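Local coordinates for putative peptidase (Clostridium acetobutylicum, PDB 3K9T), which binds one zinc ion per subunit through an aminopeptidase-like domain and probably serves in the biosynthesis of modified polysaccharides rather than as a peptidase, at residues M193-L198 with C332-D337. Numbering follows the deposited sequence. Where two conformers were deposited one is given.
Sequences MCNDNL and CYMNKD. With ZN (zinc ion), chain B.
Behind the zinc site of the aminopeptidase-like domain, Cys194 and Asn195, where the chain enters helix 194-211, pack against Tyr333 and Met334, which lead into helix 336-355. Met334, a selenomethionine, makes the larger share of its segment's contact. Met334 CG lies 3.5 Å from Cys194 CB, an apolar contact, and the chain, bent at chi2 (-61°) and chi3 (88°), then carries its methyl to the backbone of Asn195. There Met334 CE reaches Asn195 N at 3.2 Å and Asn195 OD1 at 3.5 Å. Tyr333 meets the same asparagine from another direction: Asn195 CB sits at the ring edge, near its plane, 3.6 Å from Tyr333 CE2, while the amide stands almost perpendicular to the ring, at 87°. The polar end of Asn195 is gripped elsewhere, OD1 by the backbone N of Gly255 and ND2 by the carboxylate of Asp256, which fixes the rotation of the amide. As in related zinc exopeptidases, to which this domain has low similarity, the next residue is a metal ligand: the carboxylate end of Asp196 leads away from Tyr333 and Met334, and its OD2 binds zinc at 1.9 Å, His190 and His325 completing the protein ligands. The peptide bond that follows Asp196 is cis. Second-shell support comes from Tyr187, whose hydroxyl hydrogen-bonds Asp196 OD1, and from Asp329, whose carboxylate accepts the backbone N-H groups of both Asn195 and Asp196.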
loop_
_atom_site.group_PDB
_atom_site.type_symbol
_atom_site.label_atom_id
_atom_site.label_comp_id
_atom_site.label_asym_id
_atom_site.label_seq_id
_atom_site.Cartn_x
_atom_site.Cartn_y
_atom_site.Cartn_z
HETATM N N MSE A 193 14.478 -30.752 26.226
HETATM C CA MSE A 193 14.764 -30.073 24.968
HETATM C C MSE A 193 15.010 -28.602 25.336
HETATM O O MSE A 193 14.345 -28.054 26.231
HETATM C CB MSE A 193 13.619 -30.222 23.970
HETATM C CG MSE A 193 13.382 -31.678 23.489
HETATM SE SE MSE A 193 11.685 -31.781 22.644
HETATM C CE MSE A 193 10.536 -31.718 24.249
ATOM N N CYS A 194 15.965 -27.985 24.646
ATOM C CA CYS A 194 16.445 -26.672 24.993
ATOM C C CYS A 194 15.741 -25.480 24.315
ATOM O O CYS A 194 15.149 -24.685 25.005
ATOM C CB CYS A 194 17.957 -26.631 24.766
ATOM S SG CYS A 194 18.853 -27.711 25.927
ATOM N N ASN A 195 15.796 -25.345 22.992
ATOM C CA ASN A 195 15.167 -24.213 22.326
ATOM C C ASN A 195 13.651 -24.223 22.562
ATOM O O ASN A 195 13.036 -23.204 22.947
ATOM C CB ASN A 195 15.508 -24.163 20.828
ATOM C CG ASN A 195 15.671 -22.695 20.300
ATOM O OD1 ASN A 195 16.045 -21.801 21.052
ATOM N ND2 ASN A 195 15.403 -22.474 19.013
ATOM N N ASP A 196 13.057 -25.399 22.405
ATOM C CA ASP A 196 11.630 -25.602 22.662
ATOM C C ASP A 196 11.476 -26.588 23.857
ATOM O O ASP A 196 11.503 -27.790 23.624
ATOM C CB ASP A 196 10.987 -26.142 21.378
ATOM C CG ASP A 196 9.528 -26.468 21.547
ATOM O OD1 ASP A 196 8.896 -25.835 22.410
ATOM O OD2 ASP A 196 9.005 -27.367 20.840
ATOM N N ASN A 197 11.342 -26.125 25.120
ATOM C CA ASN A 197 11.275 -24.695 25.493
ATOM C C ASN A 197 11.890 -24.300 26.834
ATOM O O ASN A 197 11.266 -23.540 27.605
ATOM C CB ASN A 197 9.825 -24.155 25.471
ATOM C CG ASN A 197 9.757 -22.645 25.722
ATOM O OD1 ASN A 197 10.613 -21.881 25.263
ATOM N ND2 ASN A 197 8.742 -22.211 26.475
ATOM N N LEU A 198 13.117 -24.758 27.104
ATOM C CA LEU A 198 13.845 -24.245 28.270
ATOM C C LEU A 198 14.342 -22.830 27.974
ATOM O O LEU A 198 14.599 -22.071 28.882
ATOM C CB LEU A 198 15.037 -25.142 28.703
ATOM C CG LEU A 198 14.575 -26.443 29.328
ATOM C CD1 LEU A 198 15.740 -27.291 29.737
ATOM C CD2 LEU A 198 13.623 -26.153 30.520
ATOM N N CYS A 332 24.063 -28.156 23.480
ATOM C CA CYS A 332 24.982 -27.608 22.479
ATOM C C CYS A 332 24.263 -26.836 21.385
ATOM O O CYS A 332 24.886 -26.108 20.638
ATOM C CB CYS A 332 25.879 -28.693 21.892
ATOM S SG CYS A 332 27.403 -28.847 22.853
ATOM N N TYR A 333 22.942 -26.969 21.320
ATOM C CA TYR A 333 22.143 -26.193 20.363
ATOM C C TYR A 333 21.862 -24.772 20.883
ATOM O O TYR A 333 21.623 -23.855 20.095
ATOM C CB TYR A 333 20.848 -26.952 19.983
ATOM C CG TYR A 333 19.981 -26.251 18.976
ATOM C CD1 TYR A 333 20.466 -25.901 17.716
ATOM C CD2 TYR A 333 18.666 -25.892 19.294
ATOM C CE1 TYR A 333 19.641 -25.211 16.781
ATOM C CE2 TYR A 333 17.850 -25.231 18.375
ATOM C CZ TYR A 333 18.341 -24.905 17.122
ATOM O OH TYR A 333 17.541 -24.243 16.227
HETATM N N MSE A 334 21.885 -24.613 22.203
HETATM C CA MSE A 334 21.849 -23.304 22.836
HETATM C C MSE A 334 23.169 -22.546 22.504
HETATM O O MSE A 334 24.250 -23.113 22.488
HETATM C CB MSE A 334 21.730 -23.457 24.354
HETATM C CG MSE A 334 20.461 -24.132 24.853
HETATM SE SE MSE A 334 18.967 -23.033 24.261
HETATM C CE MSE A 334 18.536 -23.726 22.478
ATOM N N ASN A 335 23.047 -21.265 22.222
ATOM C CA ASN A 335 24.156 -20.385 21.909
ATOM C C ASN A 335 24.109 -19.185 22.879
ATOM O O ASN A 335 23.087 -18.523 22.973
ATOM C CB ASN A 335 23.987 -19.910 20.472
ATOM C CG ASN A 335 25.039 -18.961 20.062
ATOM O OD1 ASN A 335 24.992 -17.761 20.382
ATOM N ND2 ASN A 335 26.016 -19.475 19.339
ATOM N N LYS A 336 25.196 -18.905 23.593
ATOM C CA LYS A 336 25.171 -17.860 24.632
ATOM C C LYS A 336 24.879 -16.474 24.104
ATOM O O LYS A 336 24.148 -15.699 24.740
ATOM C CB LYS A 336 26.452 -17.872 25.471
ATOM C CG LYS A 336 26.464 -19.097 26.399
ATOM C CD LYS A 336 27.679 -19.181 27.292
ATOM C CE LYS A 336 27.530 -20.350 28.251
ATOM N NZ LYS A 336 28.789 -20.755 28.916
ATOM N N ASP A 337 25.414 -16.189 22.926
ATOM C CA ASP A 337 25.228 -14.900 22.265
ATOM C C ASP A 337 23.817 -14.750 21.771
ATOM O O ASP A 337 23.285 -13.638 21.731
ATOM C CB ASP A 337 26.215 -14.760 21.111
ATOM C CG ASP A 337 27.680 -14.671 21.605
ATOM O OD1 ASP A 337 27.922 -13.984 22.618
ATOM O OD2 ASP A 337 28.572 -15.300 21.000
HETATM ZN ZN ZN B . 7.203 -28.041 21.102
#